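Local structure of probable exosome complex exonuclease 2 (Methanothermobacter thermautotrophicus, 2WNR) at residues R103-E106 with L107-V111; S15-D18 with L19-K23; I179-E182 with K183-P186; V255-V258 with P259-I262; L242-D245 with D246-A250. The protein is probably a non-catalytic ring subunit of the archaeal exosome that contributes to the structuring of the Rrp41 active site for RNA degradation. All coordinates share one frame; numbering follows the deposited sequence.

Overall arrangement
Four of the five contacts are turns of helix, and the fifth is a corner between strands. Contact 1 is the buried one, packed in the middle of the chain. Contacts 4 and 5 share helix 244-268, their nearest atoms about 5 Å apart: contact 5 caps its start with polar groups, whereas contact 4 bends it at a proline further on. Contact 2 ends the N-terminal helix 11-21 on the surface, about 7 Å from contact 5 between nearest atoms. Contact 3 lies on the opposite side of the chain's centre from contact 2, their centres 54 Å apart, and relies on an Asx turn. Contacts 1 and 5 both send arginines to another protein chain.

Contact 1: R103-E106 with L107-V111; sequences RSVE and LSRVV
Ser108 N donates to Ser104 O at 2.8 Å, the shortest of the four i to i+4 bonds that carry the helix from 103-106 into 107-111. The bond is close to straight, with an N-H...O angle of 167°. Arg109 N reaches Val105 O and Val110 N reaches Glu106 O, each at 2.9 Å, while the bond from Leu107 N to Arg103 O is longer at 3.2 Å. Among the side chains, Val105 and Arg109 run side by side, pointing the same way, with the methyl CG1 of Val105 against CD of Arg109 at 3.8 Å. Arg109 gets there by leaning back along the helix: its CG lies opposite its own carbonyl carbon (chi1 -70°), which brings CG to 3.3 Å from Val105 O. The chain then bends at chi3, and outside the two segments NE forms a salt bridge with an acidic side chain of a neighbouring chain of a different protein. One position on, Glu106 CG lies 4.2 Å from Val110 CG2, and the rest of the glutamate runs out extended. Its buried carboxylate is not left alone: OE2 takes a salt bridge from Arg220 and a hydrogen bond from Gln235 NE2, which would probably favour the charged form. Helix 102-117 packs on strand 80-87 through Ser104, Leu107 and Ser108, and on helix 150-164, where Phe151 touches Glu106 and Leu107; Leu141 of strand 133-145 also meets Leu107.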
loop_
_atom_site.group_PDB
_atom_site.type_symbol
_atom_site.label_atom_id
_atom_site.label_comp_id
_atom_site.label_asym_id
_atom_site.label_seq_id
_atom_site.Cartn_x
_atom_site.Cartn_y
_atom_site.Cartn_z
ATOM N N ARG A 103 -0.046 12.804 -13.047
ATOM C CA ARG A 103 0.716 13.226 -14.200
ATOM C C ARG A 103 1.336 12.032 -14.904
ATOM O O ARG A 103 1.298 11.961 -16.119
ATOM C CB ARG A 103 1.777 14.192 -13.716
ATOM C CG ARG A 103 2.536 14.968 -14.745
ATOM C CD ARG A 103 3.238 16.161 -14.029
ATOM N NE ARG A 103 3.672 15.808 -12.665
ATOM C CZ ARG A 103 4.451 16.546 -11.874
ATOM N NH1 ARG A 103 4.933 17.726 -12.272
ATOM N NH2 ARG A 103 4.757 16.089 -10.667
ATOM N N SER A 104 1.882 11.094 -14.137
ATOM C CA SER A 104 2.472 9.877 -14.689
ATOM C C SER A 104 1.410 9.002 -15.332
ATOM O O SER A 104 1.557 8.573 -16.471
ATOM C CB SER A 104 3.166 9.087 -13.593
ATOM O OG SER A 104 3.924 8.038 -14.150
ATOM N N VAL A 105 0.345 8.748 -14.580
ATOM C CA VAL A 105 -0.799 7.969 -15.028
ATOM C C VAL A 105 -1.370 8.482 -16.349
ATOM O O VAL A 105 -1.666 7.692 -17.257
ATOM C CB VAL A 105 -1.900 7.947 -13.945
ATOM C CG1 VAL A 105 -3.210 7.402 -14.503
ATOM C CG2 VAL A 105 -1.430 7.127 -12.727
ATOM N N GLU A 106 -1.510 9.800 -16.465
ATOM C CA GLU A 106 -2.034 10.365 -17.699
ATOM C C GLU A 106 -1.105 10.090 -18.871
ATOM O O GLU A 106 -1.525 9.513 -19.886
ATOM C CB GLU A 106 -2.263 11.863 -17.582
ATOM C CG GLU A 106 -2.896 12.410 -18.852
ATOM C CD GLU A 106 -2.813 13.903 -18.947
ATOM O OE1 GLU A 106 -1.905 14.484 -18.320
ATOM O OE2 GLU A 106 -3.655 14.493 -19.659
ATOM N N LEU A 107 0.155 10.502 -18.716
ATOM C CA LEU A 107 1.191 10.235 -19.706
ATOM C C LEU A 107 1.152 8.779 -20.153
ATOM O O LEU A 107 1.096 8.495 -21.333
ATOM C CB LEU A 107 2.576 10.576 -19.152
ATOM C CG LEU A 107 3.830 10.489 -20.050
ATOM C CD1 LEU A 107 4.507 9.145 -19.982
ATOM C CD2 LEU A 107 3.542 10.853 -21.506
ATOM N N SER A 108 1.161 7.880 -19.178
ATOM C CA SER A 108 1.141 6.440 -19.391
ATOM C C SER A 108 -0.068 5.972 -20.200
ATOM O O SER A 108 0.082 5.296 -21.214
ATOM C CB SER A 108 1.177 5.741 -18.035
ATOM O OG SER A 108 1.803 4.488 -18.149
ATOM N N ARG A 109 -1.265 6.344 -19.764
ATOM C CA ARG A 109 -2.498 5.954 -20.460
ATOM C C ARG A 109 -2.631 6.528 -21.866
ATOM O O ARG A 109 -3.189 5.886 -22.757
ATOM C CB ARG A 109 -3.709 6.357 -19.640
ATOM C CG ARG A 109 -3.867 5.537 -18.394
ATOM C CD ARG A 109 -5.017 6.033 -17.567
ATOM N NE ARG A 109 -6.297 5.933 -18.265
ATOM C CZ ARG A 109 -6.997 4.814 -18.391
ATOM N NH1 ARG A 109 -6.527 3.685 -17.887
ATOM N NH2 ARG A 109 -8.151 4.829 -19.023
ATOM N N VAL A 110 -2.124 7.740 -22.060
ATOM C CA VAL A 110 -2.171 8.376 -23.365
ATOM C C VAL A 110 -1.263 7.656 -24.349
ATOM O O VAL A 110 -1.644 7.449 -25.503
ATOM C CB VAL A 110 -1.891 9.897 -23.284
ATOM C CG1 VAL A 110 -1.664 10.476 -24.654
ATOM C CG2 VAL A 110 -3.089 10.586 -22.665
ATOM N N VAL A 111 -0.092 7.234 -23.885
ATOM C CA VAL A 111 0.817 6.439 -24.704
ATOM C C VAL A 111 0.197 5.088 -24.989
ATOM O O VAL A 111 0.206 4.617 -26.122
ATOM C CB VAL A 111 2.165 6.219 -24.022
ATOM C CG1 VAL A 111 3.016 5.259 -24.847
ATOM C CG2 VAL A 111 2.874 7.544 -23.812
#

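Contact 2: S15-D18 with L19-K23; sequences SITD and LINNK
A Schellman motif ends helix 11-21 here, with Lys23, at positive phi (72°), as its C-prime residue. Glu24 N turns back to Leu19 O, and Lys23 N makes a weak bond to Ile20 O at 3.2 Å. The turn before it is held by Asn21 N to Thr17 O at 2.9 Å and Asn22 N to Asp18 O at 3.1 Å; the bonds from Leu19 N to Ser15 O and from Ile20 N to Ile16 O are weak. Two side-chain pairs run along the helix, each side by side. In the apolar one, Ile16 CG2 meets the end of Ile20, CD1, at 4.0 Å. In the mixed one, the methyl CG2 of Thr17 lies 3.6 Å from Asn21 ND2. That methyl stands across from the threonine's backbone N, which puts OG1 on the other branch (chi1 -79°), where it bonds to Arg13 O. Asn21 OD1 accepts from the backbone N of Asn203. An alanine in place of Asn21 would lose that acceptor and is likely to leave Asn203 N without its mate and the Thr17 methyl less covered. The chemistry is thus divided: Ile20 is buried against Ile201 and Val206, giving the helix an apolar footing on the sheet, while Asn21 pins its last turn to the hairpin by a polar bond.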
loop_
_atom_site.group_PDB
_atom_site.type_symbol
_atom_site.label_atom_id
_atom_site.label_comp_id
_atom_site.label_asym_id
_atom_site.label_seq_id
_atom_site.Cartn_x
_atom_site.Cartn_y
_atom_site.Cartn_z
ATOM N N SER A 15 5.374 38.158 -21.514
ATOM C CA SER A 15 6.569 38.183 -22.382
ATOM C C SER A 15 6.564 37.058 -23.422
ATOM O O SER A 15 6.692 37.321 -24.623
ATOM C CB SER A 15 7.864 38.101 -21.565
ATOM O OG SER A 15 7.701 38.601 -20.253
ATOM N N ILE A 16 6.409 35.813 -22.958
ATOM C CA ILE A 16 6.392 34.639 -23.841
ATOM C C ILE A 16 5.139 34.614 -24.731
ATOM O O ILE A 16 5.139 34.010 -25.804
ATOM C CB ILE A 16 6.529 33.302 -23.052
ATOM C CG1 ILE A 16 7.753 33.331 -22.131
ATOM C CG2 ILE A 16 6.619 32.099 -24.005
ATOM C CD1 ILE A 16 7.935 32.077 -21.267
ATOM N N THR A 17 4.078 35.284 -24.293
ATOM C CA THR A 17 2.840 35.326 -25.067
ATOM C C THR A 17 2.925 36.305 -26.239
ATOM O O THR A 17 2.593 35.947 -27.373
ATOM C CB THR A 17 1.608 35.573 -24.161
ATOM O OG1 THR A 17 1.248 34.337 -23.533
ATOM C CG2 THR A 17 0.406 36.088 -24.950
ATOM N N ASP A 18 3.386 37.526 -25.965
ATOM C CA ASP A 18 3.567 38.547 -27.000
ATOM C C ASP A 18 4.469 38.049 -28.129
ATOM O O ASP A 18 4.208 38.306 -29.303
ATOM C CB ASP A 18 4.125 39.840 -26.394
ATOM C CG ASP A 18 3.052 40.685 -25.710
ATOM O OD1 ASP A 18 3.190 41.932 -25.709
ATOM O OD2 ASP A 18 2.074 40.108 -25.177
ATOM N N LEU A 19 5.517 37.324 -27.752
ATOM C CA LEU A 19 6.458 36.728 -28.691
ATOM C C LEU A 19 5.764 35.741 -29.643
ATOM O O LEU A 19 5.884 35.862 -30.866
ATOM C CB LEU A 19 7.563 36.028 -27.901
ATOM C CG LEU A 19 8.920 35.690 -28.516
ATOM C CD1 LEU A 19 9.889 36.865 -28.461
ATOM C CD2 LEU A 19 9.482 34.518 -27.747
ATOM N N ILE A 20 5.035 34.779 -29.072
ATOM C CA ILE A 20 4.330 33.752 -29.844
ATOM C C ILE A 20 3.157 34.304 -30.653
ATOM O O ILE A 20 2.832 33.756 -31.706
ATOM C CB ILE A 20 3.873 32.578 -28.949
ATOM C CG1 ILE A 20 5.071 31.694 -28.602
ATOM C CG2 ILE A 20 2.808 31.735 -29.645
ATOM C CD1 ILE A 20 4.896 30.882 -27.352
ATOM N N ASN A 21 2.533 35.381 -30.168
ATOM C CA ASN A 21 1.472 36.067 -30.921
ATOM C C ASN A 21 2.023 36.812 -32.129
ATOM O O ASN A 21 1.310 37.044 -33.103
ATOM C CB ASN A 21 0.659 37.016 -30.030
ATOM C CG ASN A 21 -0.397 36.290 -29.197
ATOM O OD1 ASN A 21 -0.746 35.135 -29.463
ATOM N ND2 ASN A 21 -0.912 36.975 -28.180
ATOM N N ASN A 22 3.298 37.185 -32.051
ATOM C CA ASN A 22 3.990 37.781 -33.190
ATOM C C ASN A 22 4.893 36.756 -33.891
ATOM O O ASN A 22 5.879 37.111 -34.547
ATOM C CB ASN A 22 4.756 39.044 -32.780
ATOM C CG ASN A 22 4.821 40.077 -33.901
ATOM O OD1 ASN A 22 3.798 40.456 -34.478
ATOM N ND2 ASN A 22 6.028 40.539 -34.210
ATOM N N LYS A 23 4.530 35.484 -33.722
ATOM C CA LYS A 23 5.037 34.352 -34.511
ATOM C C LYS A 23 6.483 33.901 -34.278
ATOM O O LYS A 23 7.105 33.348 -35.184
ATOM C CB LYS A 23 4.773 34.557 -36.013
ATOM C CG LYS A 23 3.446 33.984 -36.495
ATOM C CD LYS A 23 2.284 34.933 -36.241
ATOM C CE LYS A 23 0.956 34.243 -36.490
ATOM N NZ LYS A 23 -0.186 35.174 -36.282
#

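Contact 3: I179-E182 with K183-P186; sequences INRE and KMQP
The chain turns a corner through Arg181, Glu182 and Lys183, and the one bond between the two segments is weak, Met184 N to Glu182 O at 3.3 Å with an N-H...O angle of only 125°. Ahead of the corner sits an Asx turn: Asn180 OD1 accepts from Glu182 N at 3.1 Å, the donor tilted 27° from the plane of the amide carbonyl. The side chain reaches forward because its CG is swung opposite its own N (chi1 -170°), next to the carbonyl that leads into the turn. On the far side of the corner Met184 folds back, bent at both chi2 and chi3, so that CG and SD each come to 3.8 Å from Arg181 O. The sulfur also lies 4.3 Å from Arg181 CG, a loose touch. Lys183 runs out extended and packs on Ala169. Strands 176-180 and 184-186 flank strand 166-173, with Asn180 bonded through its backbone to Ala169 and Gln185 to Ile167, and the corner carries the chain from one flank to the other. A valine at Asn180 would offer no acceptor, and Glu182 N would probably lose its partner, leaving the corner freer to shift. With little else but loose contacts, the Asn180 amide oxygen is probably an important local tie at this exposed corner, alongside the strand pairing.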
loop_
_atom_site.group_PDB
_atom_site.type_symbol
_atom_site.label_atom_id
_atom_site.label_comp_id
_atom_site.label_asym_id
_atom_site.label_seq_id
_atom_site.Cartn_x
_atom_site.Cartn_y
_atom_site.Cartn_z
ATOM N N ILE A 179 9.507 -22.604 -24.620
ATOM C CA ILE A 179 10.199 -21.417 -25.125
ATOM C C ILE A 179 11.391 -21.851 -25.993
ATOM O O ILE A 179 12.248 -22.620 -25.553
ATOM C CB ILE A 179 10.656 -20.472 -23.987
ATOM C CG1 ILE A 179 9.443 -19.835 -23.300
ATOM C CG2 ILE A 179 11.577 -19.391 -24.529
ATOM C CD1 ILE A 179 9.775 -18.953 -22.068
ATOM N N ASN A 180 11.425 -21.369 -27.232
ATOM C CA ASN A 180 12.532 -21.648 -28.139
ATOM C C ASN A 180 13.323 -20.372 -28.427
ATOM O O ASN A 180 12.938 -19.567 -29.281
ATOM C CB ASN A 180 12.008 -22.283 -29.434
ATOM C CG ASN A 180 13.119 -22.815 -30.328
ATOM O OD1 ASN A 180 14.291 -22.488 -30.150
ATOM N ND2 ASN A 180 12.746 -23.639 -31.304
ATOM N N ARG A 181 14.432 -20.207 -27.710
ATOM C CA ARG A 181 15.265 -19.002 -27.793
ATOM C C ARG A 181 16.246 -19.005 -28.984
ATOM O O ARG A 181 16.986 -18.040 -29.194
ATOM C CB ARG A 181 15.994 -18.771 -26.458
ATOM C CG ARG A 181 16.813 -17.485 -26.378
ATOM C CD ARG A 181 17.227 -17.178 -24.956
ATOM N NE ARG A 181 16.330 -16.207 -24.326
ATOM C CZ ARG A 181 15.270 -16.509 -23.576
ATOM N NH1 ARG A 181 14.937 -17.777 -23.342
ATOM N NH2 ARG A 181 14.537 -15.530 -23.055
ATOM N N GLU A 182 16.242 -20.078 -29.770
ATOM C CA GLU A 182 17.051 -20.118 -30.990
ATOM C C GLU A 182 16.430 -19.243 -32.086
ATOM O O GLU A 182 17.123 -18.438 -32.712
ATOM C CB GLU A 182 17.271 -21.559 -31.496
ATOM C CG GLU A 182 17.624 -22.617 -30.425
ATOM C CD GLU A 182 18.749 -22.201 -29.479
ATOM O OE1 GLU A 182 19.891 -22.667 -29.677
ATOM O OE2 GLU A 182 18.492 -21.420 -28.536
ATOM N N LYS A 183 15.124 -19.399 -32.298
ATOM C CA LYS A 183 14.392 -18.610 -33.289
ATOM C C LYS A 183 13.832 -17.328 -32.658
ATOM O O LYS A 183 12.716 -17.317 -32.132
ATOM C CB LYS A 183 13.276 -19.456 -33.920
ATOM C CG LYS A 183 12.580 -18.831 -35.136
ATOM C CD LYS A 183 11.519 -19.782 -35.695
ATOM C CE LYS A 183 11.007 -19.347 -37.064
ATOM N NZ LYS A 183 10.386 -20.493 -37.800
ATOM N N MET A 184 14.627 -16.258 -32.708
ATOM C CA MET A 184 14.209 -14.938 -32.228
ATOM C C MET A 184 13.365 -14.226 -33.283
ATOM O O MET A 184 13.739 -14.176 -34.453
ATOM C CB MET A 184 15.424 -14.082 -31.848
ATOM C CG MET A 184 16.171 -14.561 -30.612
ATOM S SD MET A 184 15.118 -14.751 -29.157
ATOM C CE MET A 184 14.930 -13.049 -28.627
ATOM N N GLN A 185 12.230 -13.677 -32.860
ATOM C CA GLN A 185 11.264 -13.100 -33.790
ATOM C C GLN A 185 10.904 -11.649 -33.465
ATOM O O GLN A 185 10.824 -11.268 -32.290
ATOM C CB GLN A 185 9.990 -13.953 -33.836
ATOM C CG GLN A 185 10.172 -15.330 -34.487
ATOM C CD GLN A 185 8.865 -16.100 -34.648
ATOM O OE1 GLN A 185 8.096 -16.259 -33.697
ATOM N NE2 GLN A 185 8.617 -16.592 -35.855
ATOM N N PRO A 186 10.693 -10.824 -34.508
ATOM C CA PRO A 186 10.160 -9.486 -34.281
ATOM C C PRO A 186 8.718 -9.571 -33.804
ATOM O O PRO A 186 8.065 -10.599 -34.012
ATOM C CB PRO A 186 10.215 -8.847 -35.671
ATOM C CG PRO A 186 11.252 -9.613 -36.404
ATOM C CD PRO A 186 11.109 -11.017 -35.908
#

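Contact 4: V255-V258 with P259-I262; sequences VEKV and PQLI
Val258 and Ile262 make the tight side of this turn: CG1 of the valine meets CD1 of the isoleucine at 3.8 Å, the two side chains slanting across one another. Val258 CG1 stands on the side of its carbonyl (chi1 170°), towards the next turn, while Ile262 leans back over Val258 O, the acceptor of its own backbone N at 2.8 Å. Val258 is buried against Leu194 and Cys196 of strand 193-201 and Val225 of strand 219-226, and Leu261 packs on Leu194 and Phe34. This is helix 244-268 lying on the four-stranded antiparallel sheet of the second exoribonuclease domain, and it is kinked here by a proline. Pro259 has no N-H to give, and its CD sits 3.3 Å from Val255 O, where a donor would otherwise come. Gln260 N makes no bond to Glu256 O, four residues back; it reaches Lys257 O instead, at 2.8 Å, in a weak bond with an angle of 127°. Lys257 O therefore takes two donors, the straighter one being Leu261 N at 3.1 Å. The other side is looser. Glu256, Pro259 and Gln260 are exposed, and the proline ring touches Glu256 O through CG at 3.7 Å. Lys257, bent at chi2, lies partly exposed with its side chain on Cys196, and NZ makes a weak hydrogen bond to His32 O.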
loop_
_atom_site.group_PDB
_atom_site.type_symbol
_atom_site.label_atom_id
_atom_site.label_comp_id
_atom_site.label_asym_id
_atom_site.label_seq_id
_atom_site.Cartn_x
_atom_site.Cartn_y
_atom_site.Cartn_z
ATOM N N VAL A 255 -1.617 15.803 -38.770
ATOM C CA VAL A 255 -1.757 14.915 -39.927
ATOM C C VAL A 255 -0.682 15.139 -41.021
ATOM O O VAL A 255 -0.371 14.223 -41.788
ATOM C CB VAL A 255 -3.216 14.960 -40.478
ATOM C CG1 VAL A 255 -3.363 14.194 -41.788
ATOM C CG2 VAL A 255 -4.172 14.392 -39.438
ATOM N N GLU A 256 -0.097 16.334 -41.080
ATOM C CA GLU A 256 0.974 16.600 -42.046
ATOM C C GLU A 256 2.381 16.443 -41.457
ATOM O O GLU A 256 3.352 16.331 -42.193
ATOM C CB GLU A 256 0.807 17.973 -42.711
ATOM C CG GLU A 256 1.035 19.170 -41.786
ATOM C CD GLU A 256 1.215 20.478 -42.544
ATOM O OE1 GLU A 256 0.256 20.920 -43.219
ATOM O OE2 GLU A 256 2.320 21.061 -42.451
ATOM N N LYS A 257 2.477 16.427 -40.132
ATOM C CA LYS A 257 3.753 16.214 -39.446
ATOM C C LYS A 257 4.083 14.737 -39.195
ATOM O O LYS A 257 5.206 14.310 -39.433
ATOM C CB LYS A 257 3.811 17.007 -38.131
ATOM C CG LYS A 257 3.992 18.517 -38.311
ATOM C CD LYS A 257 5.426 18.862 -38.682
ATOM C CE LYS A 257 5.538 20.262 -39.235
ATOM N NZ LYS A 257 6.965 20.611 -39.430
ATOM N N VAL A 258 3.114 13.959 -38.718
ATOM C CA VAL A 258 3.365 12.556 -38.348
ATOM C C VAL A 258 4.033 11.703 -39.446
ATOM O O VAL A 258 4.948 10.937 -39.140
ATOM C CB VAL A 258 2.100 11.865 -37.768
ATOM C CG1 VAL A 258 2.305 10.367 -37.630
ATOM C CG2 VAL A 258 1.737 12.479 -36.431
ATOM N N PRO A 259 3.586 11.820 -40.716
ATOM C CA PRO A 259 4.290 11.106 -41.793
ATOM C C PRO A 259 5.772 11.481 -41.917
ATOM O O PRO A 259 6.578 10.656 -42.351
ATOM C CB PRO A 259 3.527 11.524 -43.061
ATOM C CG PRO A 259 2.676 12.684 -42.653
ATOM C CD PRO A 259 2.354 12.449 -41.216
ATOM N N GLN A 260 6.115 12.713 -41.542
ATOM C CA GLN A 260 7.503 13.168 -41.513
ATOM C C GLN A 260 8.268 12.458 -40.400
ATOM O O GLN A 260 9.328 11.881 -40.639
ATOM C CB GLN A 260 7.577 14.690 -41.334
ATOM C CG GLN A 260 7.102 15.496 -42.550
ATOM C CD GLN A 260 6.985 16.993 -42.277
ATOM O OE1 GLN A 260 6.223 17.694 -42.939
ATOM N NE2 GLN A 260 7.742 17.486 -41.302
ATOM N N LEU A 261 7.712 12.497 -39.191
ATOM C CA LEU A 261 8.249 11.782 -38.034
ATOM C C LEU A 261 8.411 10.272 -38.276
ATOM O O LEU A 261 9.365 9.659 -37.790
ATOM C CB LEU A 261 7.363 12.020 -36.801
ATOM C CG LEU A 261 7.323 13.395 -36.112
ATOM C CD1 LEU A 261 6.433 13.347 -34.877
ATOM C CD2 LEU A 261 8.714 13.894 -35.727
ATOM N N ILE A 262 7.481 9.690 -39.033
ATOM C CA ILE A 262 7.487 8.256 -39.342
ATOM C C ILE A 262 8.669 7.834 -40.224
ATOM O O ILE A 262 9.253 6.768 -40.014
ATOM C CB ILE A 262 6.120 7.810 -39.932
ATOM C CG1 ILE A 262 5.151 7.485 -38.787
ATOM C CG2 ILE A 262 6.264 6.629 -40.926
ATOM C CD1 ILE A 262 3.732 7.234 -39.236
#

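Contact 5: L242-D245 with D246-A250; sequences LTRD and DVLKA
The Arg244 guanidinium carries Leu248 CD1 over one face, 3.3 Å above the plane and displaced toward the rim, nearest to NH1 at 3.4 Å. Arg244 is extended from CG to NE and then turns its flat end through chi4 (-86°) so that this face meets the methyl; outside the two segments, NE forms a salt bridge with an acidic side chain of a neighbouring chain of a different protein. The second flat group, the Asp246 carboxylate, is met from above: Thr243 N comes to OD2 at 3.3 Å, 44° out of the plane. The same OD2 has a salt bridge with Lys200. In return Asp246 N gives its hydrogen to Thr243 OG1 at 3.2 Å, and that oxygen is in place because it lies between its own backbone N and carbonyl carbon (chi1 68°). Just outside this exchange, Leu242 CD2 and Val247 CG2 touch at 4.0 Å, their side chains at about a right angle. Thr243 and Asp246 form a capping box, with Thr243 as N-cap of helix 244-268, and the Leu242-Val247 contact that spans it is a hydrophobic staple, the classic pairing at a helix N-terminus.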
loop_
_atom_site.group_PDB
_atom_site.type_symbol
_atom_site.label_atom_id
_atom_site.label_comp_id
_atom_site.label_asym_id
_atom_site.label_seq_id
_atom_site.Cartn_x
_atom_site.Cartn_y
_atom_site.Cartn_z
ATOM N N LEU A 242 -9.790 25.290 -25.054
ATOM C CA LEU A 242 -9.448 25.352 -26.470
ATOM C C LEU A 242 -10.697 25.778 -27.247
ATOM O O LEU A 242 -11.832 25.555 -26.797
ATOM C CB LEU A 242 -9.006 23.974 -26.946
ATOM C CG LEU A 242 -7.531 23.568 -27.048
ATOM C CD1 LEU A 242 -6.630 24.202 -25.992
ATOM C CD2 LEU A 242 -7.397 22.054 -27.009
ATOM N N THR A 243 -10.501 26.388 -28.410
ATOM C CA THR A 243 -11.620 26.657 -29.309
ATOM C C THR A 243 -11.726 25.533 -30.349
ATOM O O THR A 243 -10.793 24.732 -30.523
ATOM C CB THR A 243 -11.481 28.021 -30.006
ATOM O OG1 THR A 243 -10.377 27.983 -30.912
ATOM C CG2 THR A 243 -11.258 29.131 -28.987
ATOM N N ARG A 244 -12.863 25.469 -31.033
ATOM C CA ARG A 244 -13.041 24.545 -32.149
ATOM C C ARG A 244 -11.917 24.695 -33.193
ATOM O O ARG A 244 -11.373 23.698 -33.666
ATOM C CB ARG A 244 -14.415 24.757 -32.793
ATOM C CG ARG A 244 -14.794 23.697 -33.812
ATOM C CD ARG A 244 -16.157 23.978 -34.416
ATOM N NE ARG A 244 -16.464 23.051 -35.502
ATOM C CZ ARG A 244 -16.095 23.221 -36.770
ATOM N NH1 ARG A 244 -15.390 24.285 -37.138
ATOM N NH2 ARG A 244 -16.423 22.314 -37.674
ATOM N N ASP A 245 -11.568 25.936 -33.535
ATOM C CA ASP A 245 -10.536 26.195 -34.539
ATOM C C ASP A 245 -9.189 25.667 -34.084
ATOM O O ASP A 245 -8.461 25.074 -34.880
ATOM C CB ASP A 245 -10.437 27.688 -34.886
ATOM C CG ASP A 245 -11.613 28.183 -35.724
ATOM O OD1 ASP A 245 -12.501 27.369 -36.098
ATOM O OD2 ASP A 245 -11.649 29.402 -36.010
ATOM N N ASP A 246 -8.867 25.876 -32.806
ATOM C CA ASP A 246 -7.621 25.378 -32.219
ATOM C C ASP A 246 -7.498 23.872 -32.390
ATOM O O ASP A 246 -6.448 23.375 -32.779
ATOM C CB ASP A 246 -7.528 25.729 -30.736
ATOM C CG ASP A 246 -7.370 27.213 -30.488
ATOM O OD1 ASP A 246 -6.977 27.953 -31.408
ATOM O OD2 ASP A 246 -7.645 27.647 -29.354
ATOM N N VAL A 247 -8.582 23.151 -32.121
ATOM C CA VAL A 247 -8.564 21.703 -32.191
ATOM C C VAL A 247 -8.377 21.219 -33.619
ATOM O O VAL A 247 -7.506 20.381 -33.884
ATOM C CB VAL A 247 -9.828 21.112 -31.581
ATOM C CG1 VAL A 247 -9.935 19.614 -31.876
ATOM C CG2 VAL A 247 -9.837 21.378 -30.078
ATOM N N LEU A 248 -9.174 21.764 -34.534
ATOM C CA LEU A 248 -9.130 21.358 -35.936
ATOM C C LEU A 248 -7.823 21.752 -36.619
ATOM O O LEU A 248 -7.340 21.038 -37.505
ATOM C CB LEU A 248 -10.331 21.916 -36.696
ATOM C CG LEU A 248 -11.717 21.428 -36.255
ATOM C CD1 LEU A 248 -12.767 22.056 -37.149
ATOM C CD2 LEU A 248 -11.852 19.901 -36.276
ATOM N N LYS A 249 -7.260 22.884 -36.202
ATOM C CA LYS A 249 -5.959 23.330 -36.692
ATOM C C LYS A 249 -4.877 22.346 -36.253
ATOM O O LYS A 249 -4.047 21.930 -37.059
ATOM C CB LYS A 249 -5.653 24.751 -36.202
ATOM C CG LYS A 249 -4.371 25.356 -36.764
ATOM C CD LYS A 249 -4.322 26.869 -36.578
ATOM C CE LYS A 249 -2.960 27.421 -37.016
ATOM N NZ LYS A 249 -2.974 28.902 -37.192
ATOM N N ALA A 250 -4.906 21.968 -34.978
ATOM C CA ALA A 250 -3.974 20.977 -34.436
ATOM C C ALA A 250 -4.048 19.634 -35.167
ATOM O O ALA A 250 -3.019 19.061 -35.493
ATOM C CB ALA A 250 -4.183 20.795 -32.929
#